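Local structure of flagellar hook-associated protein (4UT1) at residues G325-V339 and G433-A447. The protein probably serves as a structural component of the bacterial flagellum, forming part of the junction between the hook and the filament. Numbering follows the deposited sequence.
Sequences GVDMSGNPGGSLFAV and GFSLATANGSAIAAA. With EDO (1,2-ethanediol), chain K.
Ala-338 and Ser-435 form the hydrogen-bonded pair of a two-stranded antiparallel sheet, a small example of how backbone pairing can hold together two parts of a chain far apart in sequence. Ala-338 N reaches Ser-435 O at 2.9 Å, and Ser-435 N returns a bond to Ala-338 O at 3.0 Å. Where the pairing ends, Ala-437 N still bonds Leu-336 O, but from well above the carbonyl plane; a water bound to the same oxygen also bonds Thr-438 O.

Beside the strands, the Phe-337 ring slants against that of Phe-434, planes 32° apart, with CD1 of Phe-337 3.6 Å from CZ of Phe-434. Phe-434 CG stands anti to the backbone N (chi1 -170°), which helps carry its ring back to Phe-337 and to CG1 of Val-339. Leu-436 runs alongside Phe-337, its CD1 touching CE1 of that ring.

At the other end, Val-326 and Ala-447 make a single antiparallel bridge, strong from Val-326 N to Ala-447 O (2.9 Å) and weak in return. Ala-445 CB rests against bare backbone, 3.4 Å from Gly-325 C and 3.7 Å from Gly-333 CA. Asp-327 OD1 shapes the adjoining turn, accepting Ser-329 N and Asn-331 N from opposite faces of its carboxylate.

Farther out, Asn-319 and Asn-322 of helix 287-322 bond backbone atoms of both segments between them, while Phe-314 and Tyr-120 meet the Phe-337 ring edge-to-face. Several main-chain groups are thus satisfied by pairing, water or asparagine side chains while the Phe-337 ring packs against surrounding helices, fastening both connections to the helical body.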
loop_
_atom_site.group_PDB
_atom_site.type_symbol
_atom_site.label_atom_id
_atom_site.label_comp_id
_atom_site.label_asym_id
_atom_site.label_seq_id
_atom_site.Cartn_x
_atom_site.Cartn_y
_atom_site.Cartn_z
ATOM N N GLY A 325 16.333 1.155 20.538
ATOM C CA GLY A 325 16.326 1.390 21.974
ATOM C C GLY A 325 16.630 0.124 22.758
ATOM O O GLY A 325 16.859 -0.933 22.172
ATOM N N VAL A 326 16.633 0.231 24.086
ATOM C CA VAL A 326 16.724 -0.952 24.949
ATOM C C VAL A 326 15.511 -1.000 25.882
ATOM O O VAL A 326 14.955 0.036 26.249
ATOM C CB VAL A 326 18.027 -0.972 25.782
ATOM C CG1 VAL A 326 19.243 -0.984 24.857
ATOM C CG2 VAL A 326 18.080 0.221 26.724
ATOM N N ASP A 327 15.113 -2.211 26.254
ATOM C CA ASP A 327 13.919 -2.418 27.064
ATOM C C ASP A 327 14.255 -2.282 28.542
ATOM O O ASP A 327 15.330 -1.797 28.892
ATOM C CB ASP A 327 13.291 -3.787 26.766
ATOM C CG ASP A 327 14.195 -4.962 27.143
ATOM O OD1 ASP A 327 15.134 -4.805 27.945
ATOM O OD2 ASP A 327 13.942 -6.072 26.638
ATOM N N MET A 328 13.344 -2.720 29.403
ATOM C CA MET A 328 13.533 -2.580 30.845
ATOM C C MET A 328 14.728 -3.400 31.334
ATOM O O MET A 328 15.312 -3.102 32.376
ATOM C CB MET A 328 12.258 -2.991 31.592
ATOM C CG MET A 328 11.083 -2.019 31.442
ATOM S SD MET A 328 11.308 -0.444 32.325
ATOM C CE MET A 328 11.793 -0.981 33.966
ATOM N N SER A 329 15.099 -4.420 30.565
ATOM C CA SER A 329 16.226 -5.283 30.922
ATOM C C SER A 329 17.531 -4.871 30.245
ATOM O O SER A 329 18.535 -5.570 30.352
ATOM C CB SER A 329 15.909 -6.740 30.562
ATOM O OG SER A 329 14.656 -7.127 31.098
ATOM N N GLY A 330 17.514 -3.741 29.545
ATOM C CA GLY A 330 18.700 -3.258 28.860
ATOM C C GLY A 330 18.990 -3.988 27.564
ATOM O O GLY A 330 20.042 -3.787 26.957
ATOM N N ASN A 331 18.058 -4.840 27.139
ATOM C CA ASN A 331 18.188 -5.581 25.888
ATOM C C ASN A 331 17.592 -4.816 24.713
ATOM O O ASN A 331 16.629 -4.084 24.881
ATOM C CB ASN A 331 17.517 -6.948 26.009
ATOM C CG ASN A 331 18.233 -7.860 26.980
ATOM O OD1 ASN A 331 19.468 -7.837 27.082
ATOM N ND2 ASN A 331 17.468 -8.663 27.710
ATOM N N PRO A 332 18.183 -4.976 23.518
ATOM C CA PRO A 332 17.674 -4.339 22.297
ATOM C C PRO A 332 16.172 -4.540 22.100
ATOM O O PRO A 332 15.651 -5.628 22.351
ATOM C CB PRO A 332 18.469 -5.033 21.197
ATOM C CG PRO A 332 19.796 -5.313 21.856
ATOM C CD PRO A 332 19.453 -5.687 23.279
ATOM N N GLY A 333 15.483 -3.481 21.687
ATOM C CA GLY A 333 14.061 -3.557 21.420
ATOM C C GLY A 333 13.811 -4.465 20.233
ATOM O O GLY A 333 14.652 -4.574 19.341
ATOM N N GLY A 334 12.671 -5.139 20.244
ATOM C CA GLY A 334 12.259 -5.956 19.115
ATOM C C GLY A 334 11.079 -5.333 18.398
ATOM O O GLY A 334 10.729 -4.178 18.630
ATOM N N SER A 335 10.438 -6.097 17.523
ATOM C CA SER A 335 9.271 -5.570 16.827
ATOM C C SER A 335 8.110 -5.329 17.788
ATOM O O SER A 335 7.924 -6.079 18.734
ATOM C CB SER A 335 8.848 -6.529 15.714
ATOM O OG SER A 335 9.824 -6.490 14.691
ATOM N N LEU A 336 7.345 -4.271 17.535
ATOM C CA LEU A 336 6.080 -4.026 18.242
ATOM C C LEU A 336 4.873 -4.383 17.361
ATOM O O LEU A 336 3.782 -4.619 17.862
ATOM C CB LEU A 336 5.990 -2.565 18.696
ATOM C CG LEU A 336 7.076 -2.148 19.691
ATOM C CD1 LEU A 336 6.887 -0.702 20.104
ATOM C CD2 LEU A 336 7.064 -3.057 20.916
ATOM N N PHE A 337 5.078 -4.427 16.046
ATOM C CA PHE A 337 4.001 -4.744 15.108
ATOM C C PHE A 337 4.454 -5.719 14.027
ATOM O O PHE A 337 5.638 -5.823 13.731
ATOM C CB PHE A 337 3.464 -3.462 14.465
ATOM C CG PHE A 337 2.832 -2.531 15.443
ATOM C CD1 PHE A 337 1.513 -2.692 15.804
ATOM C CD2 PHE A 337 3.578 -1.523 16.056
ATOM C CE1 PHE A 337 0.929 -1.863 16.738
ATOM C CE2 PHE A 337 2.989 -0.677 16.980
ATOM C CZ PHE A 337 1.657 -0.847 17.317
ATOM N N ALA A 338 3.495 -6.438 13.443
ATOM C CA ALA A 338 3.779 -7.353 12.354
ATOM C C ALA A 338 2.690 -7.271 11.283
ATOM O O ALA A 338 1.544 -6.944 11.576
ATOM C CB ALA A 338 3.913 -8.785 12.882
ATOM N N VAL A 339 3.068 -7.541 10.039
ATOM C CA VAL A 339 2.121 -7.621 8.935
ATOM C C VAL A 339 2.493 -8.794 8.023
ATOM O O VAL A 339 3.647 -9.232 8.006
ATOM C CB VAL A 339 2.095 -6.323 8.096
ATOM C CG1 VAL A 339 1.796 -5.126 8.969
ATOM C CG2 VAL A 339 3.424 -6.144 7.376
ATOM N N GLY A 433 -3.542 -8.989 8.243
ATOM C CA GLY A 433 -2.543 -9.568 9.118
ATOM C C GLY A 433 -1.956 -8.610 10.144
ATOM O O GLY A 433 -1.135 -9.020 10.959
ATOM N N PHE A 434 -2.386 -7.348 10.123
ATOM C CA PHE A 434 -1.835 -6.348 11.047
ATOM C C PHE A 434 -2.046 -6.756 12.499
ATOM O O PHE A 434 -3.172 -7.012 12.919
ATOM C CB PHE A 434 -2.468 -4.967 10.813
ATOM C CG PHE A 434 -1.781 -3.862 11.568
ATOM C CD1 PHE A 434 -2.160 -3.544 12.869
ATOM C CD2 PHE A 434 -0.746 -3.153 10.985
ATOM C CE1 PHE A 434 -1.498 -2.528 13.586
ATOM C CE2 PHE A 434 -0.091 -2.138 11.691
ATOM C CZ PHE A 434 -0.484 -1.827 12.989
ATOM N N SER A 435 -0.971 -6.801 13.281
ATOM C CA SER A 435 -1.128 -7.119 14.696
ATOM C C SER A 435 0.014 -6.617 15.548
ATOM O O SER A 435 1.066 -6.257 15.044
ATOM C CB SER A 435 -1.251 -8.620 14.900
ATOM O OG SER A 435 -0.147 -9.277 14.347
ATOM N N LEU A 436 -0.221 -6.618 16.850
ATOM C CA LEU A 436 0.834 -6.343 17.803
ATOM C C LEU A 436 1.740 -7.560 17.822
ATOM O O LEU A 436 1.260 -8.687 17.952
ATOM C CB LEU A 436 0.242 -6.046 19.195
ATOM C CG LEU A 436 -0.391 -4.674 19.427
ATOM C CD1 LEU A 436 -1.608 -4.426 18.530
ATOM C CD2 LEU A 436 -0.781 -4.492 20.910
ATOM N N ALA A 437 3.044 -7.356 17.642
ATOM C CA ALA A 437 3.980 -8.461 17.778
ATOM C C ALA A 437 4.022 -8.935 19.227
ATOM O O ALA A 437 4.257 -10.113 19.499
ATOM C CB ALA A 437 5.356 -8.052 17.309
ATOM N N THR A 438 3.802 -7.997 20.147
ATOM C CA THR A 438 3.681 -8.292 21.568
ATOM C C THR A 438 2.782 -7.236 22.207
ATOM O O THR A 438 2.725 -6.095 21.736
ATOM C CB THR A 438 5.052 -8.320 22.277
ATOM O OG1 THR A 438 4.862 -8.567 23.676
ATOM C CG2 THR A 438 5.774 -6.993 22.103
ATOM N N ALA A 439 2.066 -7.620 23.261
ATOM C CA ALA A 439 1.215 -6.683 23.982
ATOM C C ALA A 439 1.786 -6.382 25.363
ATOM O O ALA A 439 1.135 -5.732 26.193
ATOM C CB ALA A 439 -0.214 -7.230 24.102
ATOM N N ASN A 440 2.996 -6.877 25.601
ATOM C CA ASN A 440 3.706 -6.666 26.856
ATOM C C ASN A 440 4.350 -5.287 26.846
ATOM O O ASN A 440 5.205 -4.995 26.006
ATOM C CB ASN A 440 4.754 -7.766 27.066
ATOM C CG ASN A 440 5.408 -7.724 28.447
ATOM O OD1 ASN A 440 5.134 -6.840 29.262
ATOM N ND2 ASN A 440 6.280 -8.699 28.712
ATOM N N GLY A 441 3.929 -4.439 27.783
ATOM C CA GLY A 441 4.364 -3.057 27.818
ATOM C C GLY A 441 5.853 -2.893 28.045
ATOM O O GLY A 441 6.429 -1.862 27.683
ATOM N N SER A 442 6.475 -3.918 28.624
ATOM C CA SER A 442 7.915 -3.906 28.872
ATOM C C SER A 442 8.726 -3.993 27.576
ATOM O O SER A 442 9.920 -3.661 27.558
ATOM C CB SER A 442 8.302 -5.058 29.805
ATOM O OG SER A 442 7.677 -4.898 31.076
ATOM N N ALA A 443 8.087 -4.443 26.500
ATOM C CA ALA A 443 8.787 -4.584 25.222
ATOM C C ALA A 443 9.055 -3.244 24.539
ATOM O O ALA A 443 9.846 -3.175 23.597
ATOM C CB ALA A 443 7.992 -5.504 24.276
ATOM N N ILE A 444 8.380 -2.188 24.981
ATOM C CA ILE A 444 8.666 -0.861 24.449
ATOM C C ILE A 444 10.078 -0.455 24.903
ATOM O O ILE A 444 10.369 -0.414 26.093
ATOM C CB ILE A 444 7.615 0.174 24.905
ATOM C CG1 ILE A 444 6.230 -0.224 24.381
ATOM C CG2 ILE A 444 7.979 1.579 24.416
ATOM C CD1 ILE A 444 5.096 0.525 25.030
ATOM N N ALA A 445 10.957 -0.209 23.943
ATOM C CA ALA A 445 12.345 0.121 24.251
ATOM C C ALA A 445 12.494 1.632 24.389
ATOM O O ALA A 445 12.860 2.312 23.440
ATOM C CB ALA A 445 13.272 -0.423 23.170
ATOM N N ALA A 446 12.205 2.152 25.579
ATOM C CA ALA A 446 12.151 3.594 25.788
ATOM C C ALA A 446 13.528 4.235 25.922
ATOM O O ALA A 446 13.685 5.419 25.667
ATOM C CB ALA A 446 11.314 3.911 27.026
ATOM N N ALA A 447 14.511 3.448 26.318
ATOM C CA ALA A 447 15.840 3.985 26.612
ATOM C C ALA A 447 16.772 3.953 25.407
ATOM O O ALA A 447 16.674 3.068 24.563
ATOM C CB ALA A 447 16.448 3.216 27.756
HETATM C C1 EDO K . 23.583 -1.371 26.257
HETATM O O1 EDO K . 23.537 -0.457 25.158
HETATM C C2 EDO K . 22.170 -1.665 26.741
HETATM O O2 EDO K . 22.237 -2.529 27.881
HETATM O O HOH W 1 12.838 0.748 28.176
HETATM O O HOH W 2 11.229 -5.310 22.522
HETATM O O HOH W 3 2.859 -3.546 20.270
#